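PDB 3DOR: protein CT_858 from Chlamydia trachomatis, which is a secreted protease of the chlamydial CPAF family, probably a serine-type endopeptidase, whose mature form is a dimer. Local coordinates for residues P267-S272 with A278-V283; S282-D285 with K289-K292; H16-K21 with W34-S39; T26-Y31 with L69-A74. One frame throughout, in Å; residues are numbered along the deposited sequence.

Interaction 1. Residues P267-S272 with A278-V283; sequences PVIWES and AYISSV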
# COMPACT_ATOMS: atom_id res chain seq x y z
N PRO B 267 -32.32 15.34 -31.25
CA PRO B 267 -31.87 14.45 -32.32
C PRO B 267 -30.36 14.51 -32.48
O PRO B 267 -29.78 15.58 -32.68
CB PRO B 267 -32.63 14.96 -33.55
CG PRO B 267 -32.88 16.40 -33.23
CD PRO B 267 -33.26 16.35 -31.77
N VAL B 268 -29.73 13.35 -32.37
CA VAL B 268 -28.28 13.24 -32.46
C VAL B 268 -27.73 13.43 -33.87
O VAL B 268 -28.17 12.76 -34.81
CB VAL B 268 -27.82 11.88 -31.94
CG1 VAL B 268 -26.32 11.74 -32.09
CG2 VAL B 268 -28.22 11.74 -30.48
N ILE B 269 -26.78 14.33 -34.02
CA ILE B 269 -26.17 14.56 -35.32
C ILE B 269 -24.81 13.85 -35.34
O ILE B 269 -24.28 13.53 -36.41
CB ILE B 269 -26.01 16.09 -35.61
CG1 ILE B 269 -24.58 16.55 -35.38
CG2 ILE B 269 -26.97 16.90 -34.76
CD1 ILE B 269 -23.71 16.40 -36.61
N TRP B 270 -24.25 13.60 -34.16
CA TRP B 270 -22.96 12.90 -34.03
C TRP B 270 -22.85 12.21 -32.67
O TRP B 270 -23.27 12.75 -31.65
CB TRP B 270 -21.78 13.86 -34.17
CG TRP B 270 -20.45 13.17 -33.99
CD1 TRP B 270 -19.82 12.35 -34.89
CD2 TRP B 270 -19.61 13.21 -32.82
NE1 TRP B 270 -18.63 11.89 -34.36
CE2 TRP B 270 -18.48 12.40 -33.09
CE3 TRP B 270 -19.70 13.85 -31.58
CZ2 TRP B 270 -17.45 12.23 -32.17
CZ3 TRP B 270 -18.68 13.68 -30.66
CH2 TRP B 270 -17.56 12.87 -30.96
N GLU B 271 -22.25 11.02 -32.66
CA GLU B 271 -22.09 10.29 -31.41
C GLU B 271 -20.70 9.66 -31.35
O GLU B 271 -20.26 9.00 -32.29
CB GLU B 271 -23.19 9.23 -31.30
CG GLU B 271 -23.06 8.29 -30.11
CD GLU B 271 -24.39 7.63 -29.74
OE1 GLU B 271 -25.14 7.22 -30.66
OE2 GLU B 271 -24.68 7.53 -28.53
N SER B 272 -20.01 9.89 -30.23
CA SER B 272 -18.67 9.35 -30.03
C SER B 272 -18.76 7.86 -29.75
O SER B 272 -19.76 7.38 -29.20
CB SER B 272 -18.00 10.08 -28.86
OG SER B 272 -16.64 9.72 -28.75
N ALA B 278 -20.65 10.75 -25.30
CA ALA B 278 -20.56 12.09 -25.83
C ALA B 278 -21.21 12.17 -27.19
O ALA B 278 -21.05 11.25 -28.01
CB ALA B 278 -19.09 12.51 -25.92
N TYR B 279 -21.94 13.25 -27.44
CA TYR B 279 -22.60 13.41 -28.71
C TYR B 279 -22.93 14.86 -28.97
O TYR B 279 -22.67 15.73 -28.15
CB TYR B 279 -23.88 12.55 -28.75
CG TYR B 279 -24.93 12.93 -27.72
CD1 TYR B 279 -25.84 13.94 -27.99
CD2 TYR B 279 -24.99 12.30 -26.48
CE1 TYR B 279 -26.79 14.33 -27.04
CE2 TYR B 279 -25.94 12.67 -25.52
CZ TYR B 279 -26.83 13.69 -25.81
OH TYR B 279 -27.76 14.09 -24.88
N ILE B 280 -23.50 15.10 -30.14
CA ILE B 280 -23.90 16.44 -30.54
C ILE B 280 -25.34 16.31 -30.99
O ILE B 280 -25.67 15.39 -31.75
CB ILE B 280 -23.07 16.95 -31.73
CG1 ILE B 280 -21.60 17.05 -31.35
CG2 ILE B 280 -23.58 18.31 -32.16
CD1 ILE B 280 -20.71 17.60 -32.47
N SER B 281 -26.21 17.20 -30.51
CA SER B 281 -27.62 17.21 -30.88
C SER B 281 -27.99 18.64 -31.22
O SER B 281 -27.19 19.55 -31.03
CB SER B 281 -28.51 16.74 -29.73
OG SER B 281 -28.27 15.39 -29.41
N SER B 282 -29.20 18.84 -31.72
CA SER B 282 -29.67 20.19 -32.04
C SER B 282 -30.66 20.61 -30.96
O SER B 282 -31.58 19.87 -30.62
CB SER B 282 -30.36 20.20 -33.40
OG SER B 282 -31.36 19.20 -33.45
N VAL B 283 -30.45 21.80 -30.41
CA VAL B 283 -31.32 22.36 -29.38
C VAL B 283 -32.03 23.57 -29.98
O VAL B 283 -31.40 24.43 -30.59
CB VAL B 283 -30.49 22.80 -28.15
CG1 VAL B 283 -31.39 23.53 -27.16
CG2 VAL B 283 -29.86 21.59 -27.49
O HOH W 1 -20.78 8.19 -26.69

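Interaction 2. Residues S282-D285 with K289-K292; sequences SVTD and KSHK. With SO4 (sulfate ion), chain O.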
# COMPACT_ATOMS: atom_id res chain seq x y z
N SER B 282 -29.20 18.84 -31.72
CA SER B 282 -29.67 20.19 -32.04
C SER B 282 -30.66 20.61 -30.96
O SER B 282 -31.58 19.87 -30.62
CB SER B 282 -30.36 20.20 -33.40
OG SER B 282 -31.36 19.20 -33.45
N VAL B 283 -30.45 21.80 -30.41
CA VAL B 283 -31.32 22.36 -29.38
C VAL B 283 -32.03 23.57 -29.98
O VAL B 283 -31.40 24.43 -30.59
CB VAL B 283 -30.49 22.80 -28.15
CG1 VAL B 283 -31.39 23.53 -27.16
CG2 VAL B 283 -29.86 21.59 -27.49
N THR B 284 -33.35 23.63 -29.83
CA THR B 284 -34.10 24.75 -30.41
C THR B 284 -34.70 25.65 -29.34
O THR B 284 -35.19 25.17 -28.32
CB THR B 284 -35.22 24.24 -31.32
OG1 THR B 284 -36.24 23.62 -30.53
CG2 THR B 284 -34.68 23.21 -32.30
N ASP B 285 -34.66 26.96 -29.57
CA ASP B 285 -35.20 27.91 -28.61
C ASP B 285 -36.71 28.12 -28.79
O ASP B 285 -37.33 27.43 -29.60
CB ASP B 285 -34.45 29.24 -28.69
CG ASP B 285 -34.72 30.00 -29.98
OD1 ASP B 285 -33.97 30.97 -30.24
OD2 ASP B 285 -35.66 29.66 -30.72
N LYS B 289 -35.50 28.56 -33.34
CA LYS B 289 -34.13 28.70 -33.83
C LYS B 289 -33.28 27.54 -33.31
O LYS B 289 -33.20 27.34 -32.10
CB LYS B 289 -33.54 30.02 -33.34
CG LYS B 289 -32.18 30.38 -33.90
CD LYS B 289 -31.73 31.70 -33.29
CE LYS B 289 -30.60 32.34 -34.07
NZ LYS B 289 -30.15 33.59 -33.41
N SER B 290 -32.64 26.78 -34.20
CA SER B 290 -31.83 25.64 -33.76
C SER B 290 -30.35 25.92 -33.61
O SER B 290 -29.76 26.66 -34.40
CB SER B 290 -32.01 24.45 -34.69
OG SER B 290 -33.35 23.99 -34.65
N HIS B 291 -29.76 25.30 -32.60
CA HIS B 291 -28.35 25.43 -32.27
C HIS B 291 -27.74 24.05 -32.10
O HIS B 291 -28.40 23.14 -31.60
CB HIS B 291 -28.19 26.18 -30.94
CG HIS B 291 -28.72 27.57 -30.95
ND1 HIS B 291 -28.07 28.61 -31.58
CD2 HIS B 291 -29.83 28.10 -30.39
CE1 HIS B 291 -28.76 29.73 -31.41
NE2 HIS B 291 -29.83 29.45 -30.69
N LYS B 292 -26.48 23.88 -32.50
CA LYS B 292 -25.83 22.59 -32.33
C LYS B 292 -25.18 22.62 -30.95
O LYS B 292 -24.44 23.55 -30.63
CB LYS B 292 -24.77 22.36 -33.42
CG LYS B 292 -25.34 22.41 -34.83
CD LYS B 292 -24.53 21.56 -35.80
CE LYS B 292 -23.12 22.06 -35.96
NZ LYS B 292 -22.31 21.17 -36.84
S SO4 O . -27.33 34.87 -35.11
O1 SO4 O . -28.42 34.85 -36.15
O2 SO4 O . -26.63 33.53 -35.13
O3 SO4 O . -26.32 35.95 -35.41
O4 SO4 O . -27.98 35.16 -33.79
O HOH W 2 -31.37 30.95 -29.04

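Interaction 3. Residues H16-K21 with W34-S39; sequences HLLQVK and WDLVQS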
# COMPACT_ATOMS: atom_id res chain seq x y z
N HIS B 16 -6.55 8.44 18.05
CA HIS B 16 -5.26 9.11 17.94
C HIS B 16 -5.02 9.58 16.51
O HIS B 16 -4.41 10.62 16.29
CB HIS B 16 -4.13 8.18 18.40
CG HIS B 16 -2.77 8.80 18.27
ND1 HIS B 16 -1.88 8.41 17.29
CD2 HIS B 16 -2.20 9.83 18.92
CE1 HIS B 16 -0.81 9.18 17.35
NE2 HIS B 16 -0.98 10.05 18.33
N LEU B 17 -5.50 8.83 15.52
CA LEU B 17 -5.33 9.24 14.13
C LEU B 17 -6.09 10.54 13.90
O LEU B 17 -5.65 11.42 13.15
CB LEU B 17 -5.86 8.15 13.18
CG LEU B 17 -5.18 6.78 13.21
CD1 LEU B 17 -5.77 5.88 12.13
CD2 LEU B 17 -3.68 6.94 13.00
N LEU B 18 -7.24 10.68 14.57
CA LEU B 18 -8.06 11.87 14.44
C LEU B 18 -7.42 13.15 14.97
O LEU B 18 -7.85 14.25 14.63
CB LEU B 18 -9.41 11.65 15.13
CG LEU B 18 -10.22 10.51 14.53
CD1 LEU B 18 -11.57 10.43 15.21
CD2 LEU B 18 -10.39 10.74 13.03
N GLN B 19 -6.38 13.01 15.79
CA GLN B 19 -5.70 14.19 16.31
C GLN B 19 -4.39 14.47 15.58
O GLN B 19 -3.87 15.57 15.62
CB GLN B 19 -5.42 14.03 17.81
CG GLN B 19 -6.69 14.01 18.63
CD GLN B 19 -6.45 14.30 20.08
OE1 GLN B 19 -5.83 13.51 20.79
NE2 GLN B 19 -6.96 15.44 20.54
N VAL B 20 -3.88 13.45 14.90
CA VAL B 20 -2.62 13.59 14.19
C VAL B 20 -2.73 13.78 12.68
O VAL B 20 -1.89 14.43 12.07
CB VAL B 20 -1.71 12.38 14.51
CG1 VAL B 20 -0.51 12.37 13.60
CG2 VAL B 20 -1.28 12.44 15.96
N LYS B 21 -3.77 13.21 12.08
CA LYS B 21 -3.93 13.31 10.63
C LYS B 21 -5.36 13.53 10.11
O LYS B 21 -5.71 13.02 9.05
CB LYS B 21 -3.36 12.06 9.96
CG LYS B 21 -1.95 12.21 9.46
CD LYS B 21 -1.85 13.26 8.38
CE LYS B 21 -0.83 12.87 7.32
NZ LYS B 21 -1.32 11.73 6.47
N TRP B 34 -19.22 18.92 17.25
CA TRP B 34 -18.60 17.64 17.53
C TRP B 34 -17.38 17.80 18.44
O TRP B 34 -16.68 18.82 18.38
CB TRP B 34 -18.20 17.00 16.21
CG TRP B 34 -17.28 15.83 16.31
CD1 TRP B 34 -17.63 14.52 16.47
CD2 TRP B 34 -15.85 15.86 16.23
NE1 TRP B 34 -16.50 13.73 16.49
CE2 TRP B 34 -15.40 14.53 16.34
CE3 TRP B 34 -14.91 16.89 16.06
CZ2 TRP B 34 -14.04 14.20 16.29
CZ3 TRP B 34 -13.56 16.56 16.02
CH2 TRP B 34 -13.14 15.22 16.13
N ASP B 35 -17.12 16.79 19.27
CA ASP B 35 -15.97 16.80 20.16
C ASP B 35 -15.36 15.42 20.19
O ASP B 35 -16.01 14.44 20.56
CB ASP B 35 -16.36 17.19 21.59
CG ASP B 35 -15.16 17.17 22.54
OD1 ASP B 35 -14.33 18.10 22.47
OD2 ASP B 35 -15.05 16.22 23.34
N LEU B 36 -14.09 15.34 19.81
CA LEU B 36 -13.36 14.08 19.75
C LEU B 36 -13.37 13.24 21.03
O LEU B 36 -13.86 12.12 21.03
CB LEU B 36 -11.92 14.35 19.30
CG LEU B 36 -11.02 13.11 19.18
CD1 LEU B 36 -11.74 11.96 18.49
CD2 LEU B 36 -9.77 13.50 18.42
N VAL B 37 -12.82 13.78 22.10
CA VAL B 37 -12.76 13.06 23.37
C VAL B 37 -14.14 12.54 23.78
O VAL B 37 -14.30 11.36 24.09
CB VAL B 37 -12.20 13.95 24.50
CG1 VAL B 37 -12.17 13.18 25.82
CG2 VAL B 37 -10.81 14.44 24.13
N GLN B 38 -15.13 13.42 23.77
CA GLN B 38 -16.49 13.05 24.14
C GLN B 38 -17.10 11.95 23.25
O GLN B 38 -17.75 11.03 23.75
CB GLN B 38 -17.37 14.30 24.13
CG GLN B 38 -18.81 14.05 24.53
CD GLN B 38 -19.74 14.03 23.34
OE1 GLN B 38 -19.95 15.05 22.68
NE2 GLN B 38 -20.31 12.86 23.05
N SER B 39 -16.89 12.03 21.94
CA SER B 39 -17.41 11.00 21.03
C SER B 39 -16.71 9.69 21.35
O SER B 39 -17.30 8.61 21.29
CB SER B 39 -17.15 11.37 19.57
OG SER B 39 -17.71 12.63 19.23

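Interaction 4. Residues T26-Y31 with L69-A74; sequences TWKEQY and LNDFHA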
# COMPACT_ATOMS: atom_id res chain seq x y z
N THR B 26 -11.10 20.71 13.25
CA THR B 26 -11.56 22.02 13.69
C THR B 26 -12.89 22.40 13.05
O THR B 26 -13.72 23.08 13.65
CB THR B 26 -10.52 23.10 13.36
OG1 THR B 26 -9.23 22.64 13.77
CG2 THR B 26 -10.84 24.39 14.10
N TRP B 27 -13.10 21.96 11.81
CA TRP B 27 -14.33 22.26 11.09
C TRP B 27 -15.52 21.50 11.67
O TRP B 27 -16.61 22.05 11.80
CB TRP B 27 -14.15 21.93 9.61
CG TRP B 27 -15.43 21.86 8.86
CD1 TRP B 27 -16.16 20.74 8.58
CD2 TRP B 27 -16.17 22.96 8.32
NE1 TRP B 27 -17.30 21.07 7.90
CE2 TRP B 27 -17.33 22.43 7.72
CE3 TRP B 27 -15.96 24.34 8.28
CZ2 TRP B 27 -18.29 23.24 7.10
CZ3 TRP B 27 -16.91 25.15 7.66
CH2 TRP B 27 -18.06 24.59 7.07
N LYS B 28 -15.31 20.23 12.01
CA LYS B 28 -16.38 19.41 12.57
C LYS B 28 -16.84 19.92 13.94
O LYS B 28 -18.03 19.87 14.28
CB LYS B 28 -15.90 17.96 12.68
CG LYS B 28 -15.41 17.38 11.34
CD LYS B 28 -16.52 17.36 10.29
CE LYS B 28 -16.03 16.77 8.97
NZ LYS B 28 -17.14 16.64 7.98
N GLU B 29 -15.89 20.40 14.74
CA GLU B 29 -16.23 20.91 16.06
C GLU B 29 -17.16 22.11 15.89
O GLU B 29 -18.13 22.25 16.63
CB GLU B 29 -14.95 21.32 16.81
CG GLU B 29 -13.95 20.19 16.88
CD GLU B 29 -12.59 20.59 17.43
OE1 GLU B 29 -12.05 21.64 17.02
OE2 GLU B 29 -12.06 19.84 18.27
N GLN B 30 -16.89 22.94 14.89
CA GLN B 30 -17.73 24.11 14.69
C GLN B 30 -18.98 23.85 13.86
O GLN B 30 -20.04 24.39 14.16
CB GLN B 30 -16.92 25.23 14.04
CG GLN B 30 -17.70 26.52 13.96
CD GLN B 30 -16.88 27.66 13.38
OE1 GLN B 30 -16.86 27.87 12.16
NE2 GLN B 30 -16.19 28.40 14.25
N TYR B 31 -18.87 23.03 12.82
CA TYR B 31 -20.01 22.74 11.96
C TYR B 31 -21.00 21.78 12.60
O TYR B 31 -22.21 21.90 12.40
CB TYR B 31 -19.51 22.17 10.62
CG TYR B 31 -20.62 21.74 9.68
CD1 TYR B 31 -21.46 22.68 9.07
CD2 TYR B 31 -20.83 20.39 9.42
CE1 TYR B 31 -22.48 22.27 8.20
CE2 TYR B 31 -21.84 19.98 8.57
CZ TYR B 31 -22.66 20.92 7.97
OH TYR B 31 -23.67 20.46 7.14
N LEU B 69 -18.29 11.77 12.16
CA LEU B 69 -17.54 12.90 11.63
C LEU B 69 -18.31 13.58 10.49
O LEU B 69 -17.95 14.67 10.06
CB LEU B 69 -16.18 12.44 11.11
CG LEU B 69 -15.15 11.95 12.14
CD1 LEU B 69 -13.97 11.31 11.43
CD2 LEU B 69 -14.70 13.12 13.01
N ASN B 70 -19.37 12.93 10.03
CA ASN B 70 -20.18 13.48 8.93
C ASN B 70 -19.22 13.90 7.80
O ASN B 70 -19.25 15.03 7.32
CB ASN B 70 -21.00 14.67 9.44
CG ASN B 70 -22.17 15.02 8.53
OD1 ASN B 70 -23.17 15.61 8.97
ND2 ASN B 70 -22.07 14.66 7.26
N ASP B 71 -18.36 12.96 7.39
CA ASP B 71 -17.36 13.18 6.34
C ASP B 71 -17.52 12.08 5.30
O ASP B 71 -17.23 10.92 5.58
CB ASP B 71 -15.95 13.09 6.96
CG ASP B 71 -14.84 13.44 5.97
OD1 ASP B 71 -14.99 13.19 4.76
OD2 ASP B 71 -13.79 13.96 6.43
N PHE B 72 -17.99 12.42 4.10
CA PHE B 72 -18.18 11.38 3.09
C PHE B 72 -16.88 10.64 2.79
O PHE B 72 -16.92 9.51 2.30
CB PHE B 72 -18.78 11.95 1.80
CG PHE B 72 -20.14 12.55 1.99
CD1 PHE B 72 -20.30 13.93 2.04
CD2 PHE B 72 -21.25 11.74 2.16
CE1 PHE B 72 -21.56 14.50 2.25
CE2 PHE B 72 -22.51 12.30 2.37
CZ PHE B 72 -22.66 13.68 2.42
N HIS B 73 -15.75 11.26 3.08
CA HIS B 73 -14.44 10.65 2.87
C HIS B 73 -14.04 9.74 4.04
O HIS B 73 -13.34 8.74 3.85
CB HIS B 73 -13.35 11.72 2.71
CG HIS B 73 -13.17 12.23 1.31
ND1 HIS B 73 -13.32 11.42 0.19
CD2 HIS B 73 -12.74 13.43 0.84
CE1 HIS B 73 -12.98 12.10 -0.89
NE2 HIS B 73 -12.62 13.32 -0.52
N ALA B 74 -14.45 10.08 5.26
CA ALA B 74 -14.08 9.30 6.44
C ALA B 74 -14.96 8.08 6.71
O ALA B 74 -16.18 8.20 6.85
CB ALA B 74 -14.04 10.20 7.68

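Interaction 1. Residues P267-S272 with A278-V283
Ile280 O takes two backbone N-H groups from the facing strand: a firm bond from Ile269 N at 2.7 Å, N-H...O angle 164°, and a weak, longer one from Trp270 N. Two consecutive residues opposite one partner make a classic beta bulge, set where the chain turns a corner at Ile269. Beyond it the antiparallel ladder becomes regular. Ile280 N returns a bond to Trp270 O, closing the hydrogen-bonded pair, and Ser272 N reaches Ala278 O at 2.8 Å. Water 1 accepts from Ala278 N and lies 2.8 Å from Ser272 O, bridging this end.

Ile280 carries the apolar contact. Its CG2 branch, anti to the backbone N, lies 3.8 Å from Ile269 CG1, while CG1 runs past the benzene part of the indole, 3.7 Å from Trp270 CE3. Trp270 and Ile280 share the face that helix 316-330 covers, through Val326 and Phe327 among others. On the face of Glu271 and Tyr279, Val268 CG2 comes within 4.1 Å of Tyr279 CD1, the two side chains meeting at about a right angle. Tyr279 OH bonds to Ile265 N and Ser281 OG to Gly266 O, so both hydroxyls fasten the residues leading into the hairpin.

The hairpin closes one side of the mixed sheet, with strand 268-271 outermost within this chain; the sheet runs on into the S41 peptidase region. Since one carbonyl serves two donors, the bulge lets strand 268-271 bend while keeping both N-H groups bonded, one firmly and one loosely.

Interaction 2. Residues S282-D285 with K289-K292
Asp285 turns its carboxylate back over the start of the returning strand because CG stands between its backbone N and carbonyl carbon (chi1 69°). Lys289, with CG anti to its backbone N (chi1 -174°) and the rest of its chain extended, passes obliquely beside that carboxylate, CB 3.3 Å from Asp285 OD1. Asp285 OD2 accepts Lys289 N at 2.8 Å, the donor standing 47° out of the carboxylate plane, and also takes Asp287 N from the connecting turn. Asp285 N completes the closure with a bond to Lys289 O.

Below the turn, Val283 and His291 form an antiparallel hydrogen-bonded pair, Val283 N to His291 O and His291 N to Val283 O, both 2.7 Å. Water 2 links the side chains of Asp285 and His291, donating to OD1 of the first and lying 2.7 Å from NE2 of the second. Glu332 holds the other imidazole nitrogen, ND1, while Val283 packs on helix 549-564.

This is a beta hairpin whose turn is tied by an aspartate. Lys289 NZ meets O4 of a sulfate, probably from the crystallisation liquor, at 2.7 Å. The amine, presumably charged, is engaged with this anion and not with Asp285, whose carboxylate holds the turn through backbone N-H groups.

Interaction 3. Residues H16-K21 with W34-S39
The apolar contact rests on Leu36 and Leu18, whose side chains meet obliquely between two helices. Leu36 CD1 lies 3.6 Å from Leu18 CD1, and its other methyl, CD2, is 3.8 Å from Leu18 CB, so both branches of Leu36 meet Leu18, CD1 at the end of its side chain and CD2 at its base. Leu36 reaches across with CG anti to its backbone N (chi1 180°). Gln19 also lies near Leu36, in an approach modelled too close to be trusted.

The side-chain hydrogen bonds lie within residues 34-39 and fix the helix start that presents Leu36. Asp35 is the N-cap: its OD2 accepts Gln38 N at 2.8 Å, on the anti side of the carboxylate and 23° out of its plane. Asp35 O is gripped twice by Ser39, through the backbone N at 2.9 Å and through OG at 2.8 Å. The hydroxyl comes from above the carbonyl plane. Just before the cap, the Trp34 ring lies beneath the chain, with Leu36 N 3.6 Å above one face and offset toward the rim.

The contact joins the end of helix 2-20 to the beginning of helix 36-48, with helix 25-32 intervening in the chain. Phe65 of helix 55-67 touches both leucines, and Leu512 of strand 507-518 packs on Leu18. Leu17 and Val20 of the first helix also pack on Pro502 and Arg504, respectively, of the second subunit.

Interaction 4. Residues T26-Y31 with L69-A74
Helix 26-31 stands beside the irregular chain of residues 69-74, the CA atoms of Lys28 and Leu69 6.7 Å apart. Asn70 has positive phi as the chain leaves its helix, and an Asx turn at Asp71 follows. The whole is a helix-to-loop contact in which a lysine amine bonds to backbone carbonyls just after helix 55-67.

Lys28 does almost all the work. Its chain bends at chi2 (-61°) and then extends, carrying CD and CE past Leu69 O before the amine reaches the loop. NZ donates to Asn70 O at 2.7 Å from above the carbonyl plane, 59° out of it, and makes a weak bond to Leu69 O. Part of the way along, Lys28 CE lies in the plane of the Trp27 ring, at its edge. Glu526 also forms a salt bridge with the amine, which probably favours its charged form.

Asp71 fixes the turn. OD1 accepts His73 N at 2.7 Å on the anti side of the carboxylate, while OD2 is held by Tyr22 OH and Thr513 OG1. The latter tethers the loop to strand 507-518. Lys28 comes near this carboxylate without bonding to it: NZ remains 4.6 Å from Asp71 OD2 but lies 3.9 Å from Asp71 CB.

In the fold
Interactions 1 and 2 share strand 278-284 and build successive hairpins of one mixed sheet, their centres 12 Å apart. Both are partly buried and rely on backbone ladders; interaction 1 adds a bulge and apolar packing within the hairpin, whereas interaction 2, at a turn, adds a carboxylate that binds backbone N-H groups; each has a bridging water. Interactions 3 and 4 are buried, lie on the opposite side of the chain's centre and meet each other: Trp34 packs on Lys28 and Leu69, and Leu18 also touches Leu69. There side chains do the joining, leucine to leucine in interaction 3, an amine to loop carbonyls in interaction 4. Both also border the second subunit.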